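Local atomic coordinates of GAF (Saccharomyces cerevisiae, PDB entry 1F5M), a protein that catalyses the thioredoxin-dependent reduction of the R-enantiomer of free methionine sulfoxide to methionine and helps protect yeast against oxidative stress. Residues Y70-L80 against Q92-G102; E132-N140 against K163-N174. All coordinates share one frame; numbering follows the deposited sequence.

Both contacts are built on the one antiparallel sheet of the GAF domain, about 16 Å apart between their centres. Contact 1 lies toward the periphery, where edge strand 93-95 pairs with strand 79-85 and the chain turns into helix 99-107; contact 2 lies nearer the middle of the chain, where helix 160-176 packs along strand 131-138. Their chemistry differs accordingly: contact 1 combines backbone hydrogen bonds with aromatic packing, whereas contact 2 rests on aliphatic side chains between a sheet and a helix, with the asparagines Asn140 and Asn174 at one end. They meet where Val100 and Cys101 of contact 1 pack on Val134 of contact 2.

Contact 1: residues Y70-L80 against Q92-G102; sequences YVTQASEENTL and QMIQFGKGVCG
Backbone hydrogen bonds tie Leu80 and Ile94 together in both directions as an antiparallel hydrogen-bonded pair: Leu80 N donates to Ile94 O at 2.8 Å and Ile94 N to Leu80 O at 2.9 Å. One step on, Thr79 and Gln95 form a non-hydrogen-bonded pair, and beyond it Phe96 N reaches Asn78 O at 3.1 Å. The polar side-chain link is modelled as a hydrogen bond from Gln95 NE2 to Thr79 OG1, but its 2.5 Å length is implausibly short and its detail doubtful; a fold of the glutamine chain at chi2 (43°) brings its amide back beside the threonine hydroxyl.

Two aromatic rings take part. The Phe96 ring receives Asn78 CA over its centre in a CH-pi contact, 3.7 Å from the centroid, while Thr72 OG1, hydrogen-bonded to Thr144 O, meets its edge in plane. Leu80 CG and CD2 also approach the ring near CE1. Ile94 CD1 makes a CH-pi contact over one face of the Tyr70 ring, 3.6 Å from CE2 and offset toward the rim; Cys101 SG approaches the same ring obliquely, 4.8 Å from its centroid. The Tyr70 hydroxyl is hydrogen-bonded to Cys91 O, the carbonyl of a residue in the disulfide with Cys125.

Aliphatic packing completes the join. Leu80 CD1 reaches Cys101 CB in helix 99-107, and on the opposite face of the sheet from Leu80, Thr79 CG2 presses on Met93 CG at a tight 3.5 Å.

Past the edge strand, Gln95 to Lys98 make a type II beta turn with Gly97 at positive phi. This is a beta hairpin at the margin of the GAF sheet, leading through a tight turn into a helix.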
loop_
_atom_site.group_PDB
_atom_site.type_symbol
_atom_site.label_atom_id
_atom_site.label_comp_id
_atom_site.label_asym_id
_atom_site.label_seq_id
_atom_site.Cartn_x
_atom_site.Cartn_y
_atom_site.Cartn_z
ATOM N N TYR B 70 8.263 -3.646 -5.689
ATOM C CA TYR B 70 9.622 -3.304 -5.234
ATOM C C TYR B 70 10.119 -2.431 -6.378
ATOM O O TYR B 70 9.706 -2.627 -7.506
ATOM C CB TYR B 70 10.528 -4.518 -5.084
ATOM C CG TYR B 70 10.305 -5.230 -3.768
ATOM C CD1 TYR B 70 9.247 -6.135 -3.610
ATOM C CD2 TYR B 70 11.109 -4.953 -2.661
ATOM C CE1 TYR B 70 9.001 -6.729 -2.397
ATOM C CE2 TYR B 70 10.860 -5.561 -1.419
ATOM C CZ TYR B 70 9.811 -6.440 -1.294
ATOM O OH TYR B 70 9.537 -7.051 -0.061
ATOM N N VAL B 71 11.002 -1.479 -6.123
ATOM C CA VAL B 71 11.437 -0.615 -7.202
ATOM C C VAL B 71 12.932 -0.514 -7.050
ATOM O O VAL B 71 13.463 -0.592 -5.949
ATOM C CB VAL B 71 10.801 0.805 -7.099
ATOM C CG1 VAL B 71 9.244 0.707 -7.140
ATOM C CG2 VAL B 71 11.269 1.469 -5.806
ATOM N N THR B 72 13.610 -0.352 -8.168
ATOM C CA THR B 72 15.059 -0.304 -8.148
ATOM C C THR B 72 15.491 0.964 -7.439
ATOM O O THR B 72 15.007 2.055 -7.742
ATOM C CB THR B 72 15.616 -0.381 -9.594
ATOM O OG1 THR B 72 15.112 -1.571 -10.214
ATOM C CG2 THR B 72 17.157 -0.436 -9.604
ATOM N N GLN B 73 16.351 0.797 -6.444
ATOM C CA GLN B 73 16.855 1.937 -5.702
ATOM C C GLN B 73 17.572 2.855 -6.693
ATOM O O GLN B 73 18.391 2.389 -7.499
ATOM C CB GLN B 73 17.840 1.480 -4.626
ATOM C CG GLN B 73 18.445 2.648 -3.860
ATOM C CD GLN B 73 19.507 2.209 -2.866
ATOM O OE1 GLN B 73 20.209 1.206 -3.076
ATOM N NE2 GLN B 73 19.654 2.973 -1.781
ATOM N N ALA B 74 17.254 4.147 -6.648
ATOM C CA ALA B 74 17.898 5.111 -7.544
ATOM C C ALA B 74 19.405 5.083 -7.277
ATOM O O ALA B 74 20.219 4.957 -8.196
ATOM C CB ALA B 74 17.355 6.508 -7.293
ATOM N N SER B 75 19.758 5.193 -6.001
ATOM C CA SER B 75 21.140 5.184 -5.579
ATOM C C SER B 75 21.910 3.937 -6.045
ATOM O O SER B 75 23.122 4.008 -6.240
ATOM C CB SER B 75 21.196 5.313 -4.047
ATOM O OG SER B 75 22.420 4.795 -3.522
ATOM N N GLU B 76 21.227 2.804 -6.227
ATOM C CA GLU B 76 21.910 1.575 -6.662
ATOM C C GLU B 76 21.046 0.697 -7.587
ATOM O O GLU B 76 20.094 0.051 -7.134
ATOM C CB GLU B 76 22.347 0.776 -5.434
ATOM C CG GLU B 76 23.674 0.053 -5.623
ATOM C CD GLU B 76 23.624 -1.026 -6.715
ATOM O OE1 GLU B 76 22.792 -1.962 -6.587
ATOM O OE2 GLU B 76 24.424 -0.935 -7.690
ATOM N N GLU B 77 21.391 0.653 -8.876
ATOM C CA GLU B 77 20.601 -0.115 -9.850
ATOM C C GLU B 77 20.750 -1.639 -9.815
ATOM O O GLU B 77 20.551 -2.300 -10.842
ATOM C CB GLU B 77 20.883 0.366 -11.284
ATOM C CG GLU B 77 20.580 1.856 -11.589
ATOM C CD GLU B 77 19.725 2.582 -10.530
ATOM O OE1 GLU B 77 20.263 2.887 -9.433
ATOM O OE2 GLU B 77 18.521 2.854 -10.798
ATOM N N ASN B 78 21.120 -2.178 -8.650
ATOM C CA ASN B 78 21.259 -3.619 -8.429
ATOM C C ASN B 78 20.571 -3.969 -7.120
ATOM O O ASN B 78 20.809 -5.032 -6.544
ATOM C CB ASN B 78 22.717 -4.053 -8.333
ATOM C CG ASN B 78 23.236 -4.648 -9.634
ATOM O OD1 ASN B 78 22.623 -5.565 -10.213
ATOM N ND2 ASN B 78 24.376 -4.139 -10.100
ATOM N N THR B 79 19.717 -3.062 -6.658
ATOM C CA THR B 79 18.997 -3.263 -5.424
ATOM C C THR B 79 17.535 -2.850 -5.583
ATOM O O THR B 79 17.240 -1.904 -6.294
ATOM C CB THR B 79 19.685 -2.460 -4.314
ATOM O OG1 THR B 79 20.955 -3.064 -4.074
ATOM C CG2 THR B 79 18.886 -2.472 -3.034
ATOM N N LEU B 80 16.634 -3.609 -4.952
ATOM C CA LEU B 80 15.182 -3.352 -4.969
ATOM C C LEU B 80 14.779 -2.843 -3.586
ATOM O O LEU B 80 15.187 -3.413 -2.578
ATOM C CB LEU B 80 14.405 -4.639 -5.233
ATOM C CG LEU B 80 14.517 -5.279 -6.626
ATOM C CD1 LEU B 80 13.853 -6.684 -6.563
ATOM C CD2 LEU B 80 13.810 -4.410 -7.663
ATOM N N GLN B 92 12.272 -5.070 3.436
ATOM C CA GLN B 92 12.561 -3.724 2.953
ATOM C C GLN B 92 13.484 -3.600 1.746
ATOM O O GLN B 92 13.394 -2.641 0.953
ATOM C CB GLN B 92 13.141 -2.892 4.114
ATOM C CG GLN B 92 12.291 -2.913 5.373
ATOM C CD GLN B 92 12.751 -3.931 6.393
ATOM O OE1 GLN B 92 13.159 -5.059 6.041
ATOM N NE2 GLN B 92 12.694 -3.546 7.679
ATOM N N MET B 93 14.373 -4.568 1.571
ATOM C CA MET B 93 15.292 -4.452 0.469
ATOM C C MET B 93 15.631 -5.836 -0.015
ATOM O O MET B 93 15.705 -6.745 0.787
ATOM C CB MET B 93 16.560 -3.727 0.977
ATOM C CG MET B 93 17.710 -3.622 0.003
ATOM S SD MET B 93 19.057 -2.584 0.725
ATOM C CE MET B 93 18.060 -1.056 1.302
ATOM N N ILE B 94 15.778 -5.993 -1.323
ATOM C CA ILE B 94 16.166 -7.279 -1.902
ATOM C C ILE B 94 17.277 -7.017 -2.916
ATOM O O ILE B 94 17.188 -6.077 -3.713
ATOM C CB ILE B 94 14.998 -7.975 -2.603
ATOM C CG1 ILE B 94 13.931 -8.333 -1.567
ATOM C CG2 ILE B 94 15.492 -9.343 -3.243
ATOM C CD1 ILE B 94 12.584 -8.639 -2.180
ATOM N N GLN B 95 18.320 -7.853 -2.892
ATOM C CA GLN B 95 19.456 -7.685 -3.793
ATOM C C GLN B 95 19.171 -8.446 -5.102
ATOM O O GLN B 95 18.597 -9.547 -5.068
ATOM C CB GLN B 95 20.696 -8.224 -3.076
ATOM C CG GLN B 95 21.985 -7.464 -3.334
ATOM C CD GLN B 95 21.781 -5.965 -3.301
ATOM O OE1 GLN B 95 21.371 -5.395 -2.280
ATOM N NE2 GLN B 95 22.064 -5.311 -4.432
ATOM N N PHE B 96 19.526 -7.849 -6.246
ATOM C CA PHE B 96 19.294 -8.483 -7.550
ATOM C C PHE B 96 19.949 -9.845 -7.504
ATOM O O PHE B 96 20.947 -10.046 -6.796
ATOM C CB PHE B 96 19.909 -7.676 -8.706
ATOM C CG PHE B 96 19.044 -6.558 -9.210
ATOM C CD1 PHE B 96 18.354 -5.734 -8.320
ATOM C CD2 PHE B 96 19.011 -6.255 -10.586
ATOM C CE1 PHE B 96 17.656 -4.630 -8.767
ATOM C CE2 PHE B 96 18.315 -5.148 -11.046
ATOM C CZ PHE B 96 17.635 -4.323 -10.130
ATOM N N GLY B 97 19.389 -10.793 -8.244
ATOM C CA GLY B 97 19.948 -12.142 -8.235
ATOM C C GLY B 97 19.575 -12.974 -7.000
ATOM O O GLY B 97 19.896 -14.181 -6.936
ATOM N N LYS B 98 18.910 -12.361 -6.018
ATOM C CA LYS B 98 18.544 -13.097 -4.809
ATOM C C LYS B 98 17.045 -13.226 -4.582
ATOM O O LYS B 98 16.306 -12.218 -4.520
ATOM C CB LYS B 98 19.161 -12.446 -3.576
ATOM C CG LYS B 98 20.695 -12.332 -3.593
ATOM C CD LYS B 98 21.354 -13.700 -3.835
ATOM C CE LYS B 98 22.883 -13.629 -3.722
ATOM N NZ LYS B 98 23.301 -13.127 -2.379
ATOM N N GLY B 99 16.618 -14.459 -4.391
ATOM C CA GLY B 99 15.213 -14.753 -4.153
ATOM C C GLY B 99 14.397 -14.589 -5.416
ATOM O O GLY B 99 14.910 -14.138 -6.436
ATOM N N VAL B 100 13.117 -14.902 -5.346
ATOM C CA VAL B 100 12.268 -14.780 -6.505
ATOM C C VAL B 100 12.245 -13.360 -7.045
ATOM O O VAL B 100 12.443 -13.165 -8.249
ATOM C CB VAL B 100 10.831 -15.252 -6.226
ATOM C CG1 VAL B 100 10.024 -15.163 -7.543
ATOM C CG2 VAL B 100 10.841 -16.696 -5.688
ATOM N N CYS B 101 12.001 -12.365 -6.184
ATOM C CA CYS B 101 11.995 -10.988 -6.639
ATOM C C CYS B 101 13.342 -10.554 -7.223
ATOM O O CYS B 101 13.391 -9.936 -8.290
ATOM C CB CYS B 101 11.658 -10.009 -5.470
ATOM S SG CYS B 101 9.919 -9.892 -5.018
ATOM N N GLY B 102 14.427 -10.862 -6.511
ATOM C CA GLY B 102 15.752 -10.466 -6.974
ATOM C C GLY B 102 16.132 -11.183 -8.269
ATOM O O GLY B 102 16.866 -10.644 -9.104
#

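Contact 2: residues E132-N140 against K163-N174; sequences EIVVPIISN and KEFLEKLAKLIN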
loop_
_atom_site.group_PDB
_atom_site.type_symbol
_atom_site.label_atom_id
_atom_site.label_comp_id
_atom_site.label_asym_id
_atom_site.label_seq_id
_atom_site.Cartn_x
_atom_site.Cartn_y
_atom_site.Cartn_z
ATOM N N GLU B 132 4.314 -18.100 -5.607
ATOM C CA GLU B 132 4.582 -16.699 -5.913
ATOM C C GLU B 132 4.832 -16.437 -7.410
ATOM O O GLU B 132 5.262 -17.324 -8.175
ATOM C CB GLU B 132 5.827 -16.259 -5.081
ATOM C CG GLU B 132 6.173 -14.753 -5.094
ATOM C CD GLU B 132 7.328 -14.323 -4.120
ATOM O OE1 GLU B 132 7.747 -13.137 -4.146
ATOM O OE2 GLU B 132 7.825 -15.146 -3.312
ATOM N N ILE B 133 4.512 -15.225 -7.840
ATOM C CA ILE B 133 4.757 -14.801 -9.217
ATOM C C ILE B 133 5.355 -13.409 -9.174
ATOM O O ILE B 133 4.853 -12.496 -8.454
ATOM C CB ILE B 133 3.477 -14.824 -10.089
ATOM C CG1 ILE B 133 3.813 -14.422 -11.533
ATOM C CG2 ILE B 133 2.432 -13.867 -9.504
ATOM C CD1 ILE B 133 2.727 -14.731 -12.551
ATOM N N VAL B 134 6.450 -13.231 -9.902
ATOM C CA VAL B 134 7.117 -11.922 -9.936
ATOM C C VAL B 134 7.374 -11.531 -11.360
ATOM O O VAL B 134 7.976 -12.281 -12.140
ATOM C CB VAL B 134 8.459 -11.899 -9.186
ATOM C CG1 VAL B 134 9.006 -10.472 -9.167
ATOM C CG2 VAL B 134 8.270 -12.403 -7.786
ATOM N N VAL B 135 6.858 -10.358 -11.703
ATOM C CA VAL B 135 6.971 -9.817 -13.045
ATOM C C VAL B 135 7.805 -8.530 -13.043
ATOM O O VAL B 135 7.464 -7.512 -12.362
ATOM C CB VAL B 135 5.561 -9.538 -13.616
ATOM C CG1 VAL B 135 5.628 -8.932 -15.018
ATOM C CG2 VAL B 135 4.739 -10.805 -13.607
ATOM N N PRO B 136 8.915 -8.529 -13.791
ATOM C CA PRO B 136 9.743 -7.303 -13.814
ATOM C C PRO B 136 9.192 -6.165 -14.692
ATOM O O PRO B 136 8.628 -6.394 -15.764
ATOM C CB PRO B 136 11.089 -7.815 -14.302
ATOM C CG PRO B 136 10.695 -8.843 -15.279
ATOM C CD PRO B 136 9.509 -9.583 -14.634
ATOM N N ILE B 137 9.323 -4.924 -14.200
ATOM C CA ILE B 137 8.855 -3.752 -14.913
ATOM C C ILE B 137 10.079 -3.240 -15.654
ATOM O O ILE B 137 11.100 -2.962 -15.034
ATOM C CB ILE B 137 8.323 -2.706 -13.903
ATOM C CG1 ILE B 137 7.090 -3.294 -13.181
ATOM C CG2 ILE B 137 7.959 -1.430 -14.597
ATOM C CD1 ILE B 137 6.796 -2.587 -11.864
ATOM N N ILE B 138 9.974 -3.110 -16.976
ATOM C CA ILE B 138 11.131 -2.709 -17.796
ATOM C C ILE B 138 11.060 -1.314 -18.386
ATOM O O ILE B 138 10.006 -0.895 -18.848
ATOM C CB ILE B 138 11.324 -3.730 -18.965
ATOM C CG1 ILE B 138 11.369 -5.158 -18.399
ATOM C CG2 ILE B 138 12.570 -3.367 -19.776
ATOM C CD1 ILE B 138 12.541 -5.405 -17.475
ATOM N N SER B 139 12.183 -0.596 -18.376
ATOM C CA SER B 139 12.210 0.768 -18.924
ATOM C C SER B 139 12.315 0.760 -20.453
ATOM O O SER B 139 12.586 -0.281 -21.072
ATOM C CB SER B 139 13.420 1.535 -18.391
ATOM O OG SER B 139 14.599 0.857 -18.787
ATOM N N ASN B 140 12.108 1.922 -21.060
ATOM C CA ASN B 140 12.235 2.031 -22.519
ATOM C C ASN B 140 13.642 1.587 -22.835
ATOM O O ASN B 140 13.914 0.878 -23.812
ATOM C CB ASN B 140 12.076 3.472 -22.971
ATOM C CG ASN B 140 10.688 3.971 -22.775
ATOM O OD1 ASN B 140 9.746 3.184 -22.760
ATOM N ND2 ASN B 140 10.533 5.284 -22.632
ATOM N N LYS B 163 0.928 -14.179 -15.931
ATOM C CA LYS B 163 2.135 -13.558 -16.466
ATOM C C LYS B 163 1.806 -12.643 -17.631
ATOM O O LYS B 163 2.401 -11.552 -17.789
ATOM C CB LYS B 163 3.111 -14.630 -16.984
ATOM C CG LYS B 163 4.312 -13.989 -17.785
ATOM C CD LYS B 163 5.229 -15.052 -18.427
ATOM C CE LYS B 163 6.208 -14.405 -19.413
ATOM N NZ LYS B 163 7.106 -15.458 -19.940
ATOM N N GLU B 164 0.902 -13.119 -18.493
ATOM C CA GLU B 164 0.549 -12.373 -19.674
ATOM C C GLU B 164 -0.096 -11.055 -19.258
ATOM O O GLU B 164 0.316 -9.994 -19.756
ATOM C CB GLU B 164 -0.411 -13.164 -20.567
ATOM C CG GLU B 164 -0.703 -12.473 -21.879
ATOM C CD GLU B 164 -1.413 -13.367 -22.878
ATOM O OE1 GLU B 164 -0.993 -13.329 -24.040
ATOM O OE2 GLU B 164 -2.376 -14.109 -22.518
ATOM N N PHE B 165 -1.083 -11.104 -18.375
ATOM C CA PHE B 165 -1.722 -9.853 -17.936
ATOM C C PHE B 165 -0.803 -8.981 -17.095
ATOM O O PHE B 165 -0.844 -7.742 -17.207
ATOM C CB PHE B 165 -3.033 -10.107 -17.169
ATOM C CG PHE B 165 -4.266 -10.240 -18.083
ATOM C CD1 PHE B 165 -4.815 -11.505 -18.392
ATOM C CD2 PHE B 165 -4.855 -9.098 -18.668
ATOM C CE1 PHE B 165 -5.927 -11.638 -19.263
ATOM C CE2 PHE B 165 -5.982 -9.207 -19.557
ATOM C CZ PHE B 165 -6.519 -10.478 -19.852
ATOM N N LEU B 166 0.032 -9.579 -16.249
ATOM C CA LEU B 166 0.878 -8.725 -15.423
ATOM C C LEU B 166 1.979 -8.085 -16.257
ATOM O O LEU B 166 2.455 -6.999 -15.908
ATOM C CB LEU B 166 1.486 -9.493 -14.263
ATOM C CG LEU B 166 0.496 -9.962 -13.211
ATOM C CD1 LEU B 166 1.224 -10.889 -12.206
ATOM C CD2 LEU B 166 -0.076 -8.773 -12.475
ATOM N N GLU B 167 2.414 -8.739 -17.340
ATOM C CA GLU B 167 3.451 -8.114 -18.157
ATOM C C GLU B 167 2.829 -6.967 -18.941
ATOM O O GLU B 167 3.529 -6.041 -19.289
ATOM C CB GLU B 167 4.149 -9.129 -19.099
ATOM C CG GLU B 167 5.060 -10.085 -18.305
ATOM C CD GLU B 167 6.038 -10.888 -19.153
ATOM O OE1 GLU B 167 5.778 -11.052 -20.364
ATOM O OE2 GLU B 167 7.068 -11.364 -18.594
ATOM N N LYS B 168 1.526 -7.006 -19.217
ATOM C CA LYS B 168 0.896 -5.897 -19.936
ATOM C C LYS B 168 0.809 -4.724 -18.956
ATOM O O LYS B 168 1.042 -3.562 -19.322
ATOM C CB LYS B 168 -0.518 -6.232 -20.345
ATOM C CG LYS B 168 -0.633 -7.111 -21.587
ATOM C CD LYS B 168 -2.084 -7.622 -21.743
ATOM C CE LYS B 168 -2.199 -8.491 -22.997
ATOM N NZ LYS B 168 -3.542 -9.109 -23.151
ATOM N N LEU B 169 0.499 -5.064 -17.708
ATOM C CA LEU B 169 0.363 -4.065 -16.658
ATOM C C LEU B 169 1.686 -3.365 -16.388
ATOM O O LEU B 169 1.709 -2.165 -16.116
ATOM C CB LEU B 169 -0.136 -4.710 -15.357
ATOM C CG LEU B 169 -0.289 -3.743 -14.152
ATOM C CD1 LEU B 169 -1.315 -2.641 -14.494
ATOM C CD2 LEU B 169 -0.772 -4.539 -12.926
ATOM N N ALA B 170 2.769 -4.129 -16.422
ATOM C CA ALA B 170 4.091 -3.614 -16.184
ATOM C C ALA B 170 4.423 -2.608 -17.286
ATOM O O ALA B 170 5.055 -1.589 -17.036
ATOM C CB ALA B 170 5.142 -4.800 -16.150
ATOM N N LYS B 171 4.009 -2.896 -18.511
ATOM C CA LYS B 171 4.283 -1.963 -19.607
ATOM C C LYS B 171 3.498 -0.642 -19.439
ATOM O O LYS B 171 4.003 0.448 -19.751
ATOM C CB LYS B 171 3.961 -2.631 -20.947
ATOM C CG LYS B 171 4.978 -3.679 -21.346
ATOM C CD LYS B 171 4.551 -4.366 -22.629
ATOM C CE LYS B 171 5.537 -5.474 -23.007
ATOM N NZ LYS B 171 5.698 -6.489 -21.890
ATOM N N LEU B 172 2.289 -0.749 -18.908
ATOM C CA LEU B 172 1.430 0.410 -18.689
ATOM C C LEU B 172 1.973 1.268 -17.556
ATOM O O LEU B 172 1.750 2.505 -17.514
ATOM C CB LEU B 172 -0.013 -0.025 -18.339
ATOM C CG LEU B 172 -0.917 -0.599 -19.417
ATOM C CD1 LEU B 172 -2.295 -0.910 -18.854
ATOM C CD2 LEU B 172 -1.020 0.392 -20.557
ATOM N N ILE B 173 2.660 0.611 -16.626
ATOM C CA ILE B 173 3.252 1.283 -15.480
ATOM C C ILE B 173 4.457 2.053 -16.002
ATOM O O ILE B 173 4.651 3.240 -15.680
ATOM C CB ILE B 173 3.693 0.237 -14.407
ATOM C CG1 ILE B 173 2.462 -0.191 -13.603
ATOM C CG2 ILE B 173 4.806 0.786 -13.509
ATOM C CD1 ILE B 173 2.701 -1.301 -12.630
ATOM N N ASN B 174 5.263 1.388 -16.824
ATOM C CA ASN B 174 6.443 2.058 -17.389
ATOM C C ASN B 174 6.073 3.336 -18.169
ATOM O O ASN B 174 6.769 4.363 -18.070
ATOM C CB ASN B 174 7.184 1.139 -18.340
ATOM C CG ASN B 174 8.284 1.865 -19.096
ATOM O OD1 ASN B 174 8.310 1.848 -20.331
ATOM N ND2 ASN B 174 9.204 2.505 -18.359
#
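Val135 sets one methyl on Leu166 and the other on Glu167: CG2 lies 3.6 Å from Leu166 CB, and CG1 comes 3.5 Å from Glu167 CG. With CG1 anti to the backbone N (chi1 179°), both branches face helix 163-174, whose axis runs 28° from that of strand 132-138 at a closest approach of 7.3 Å. Close packing continues at Ile137, where CG1 touches Ala170 CB at 3.9 Å and CG2 meets Ile173 CG2, the two isoleucine side chains crossing at about a right angle. The small alanine lets the backbones draw together, the CA atoms of Ile137 and Ala170 being 4.9 Å apart. Ile133 CD1 and Leu166 CD1 meet tip to tip.

Toward the exposed Asn140 the contact becomes looser and more polar. Asn174 lays its side chain against Ile138 O, with CB 3.5 Å from that oxygen, and against Ser139 CA. Replacing Asn174 with alanine would keep CB but remove the amide, and would probably open a gap beside Ile138 O and Ser139 CA. Glu167 OE2 is hydrogen-bonded to Thr110 OG1, while its aliphatic stem serves Val135.

With no clear hydrogen bond between strand and helix, their cohesion probably depends chiefly on burial of branched aliphatic groups and on shape.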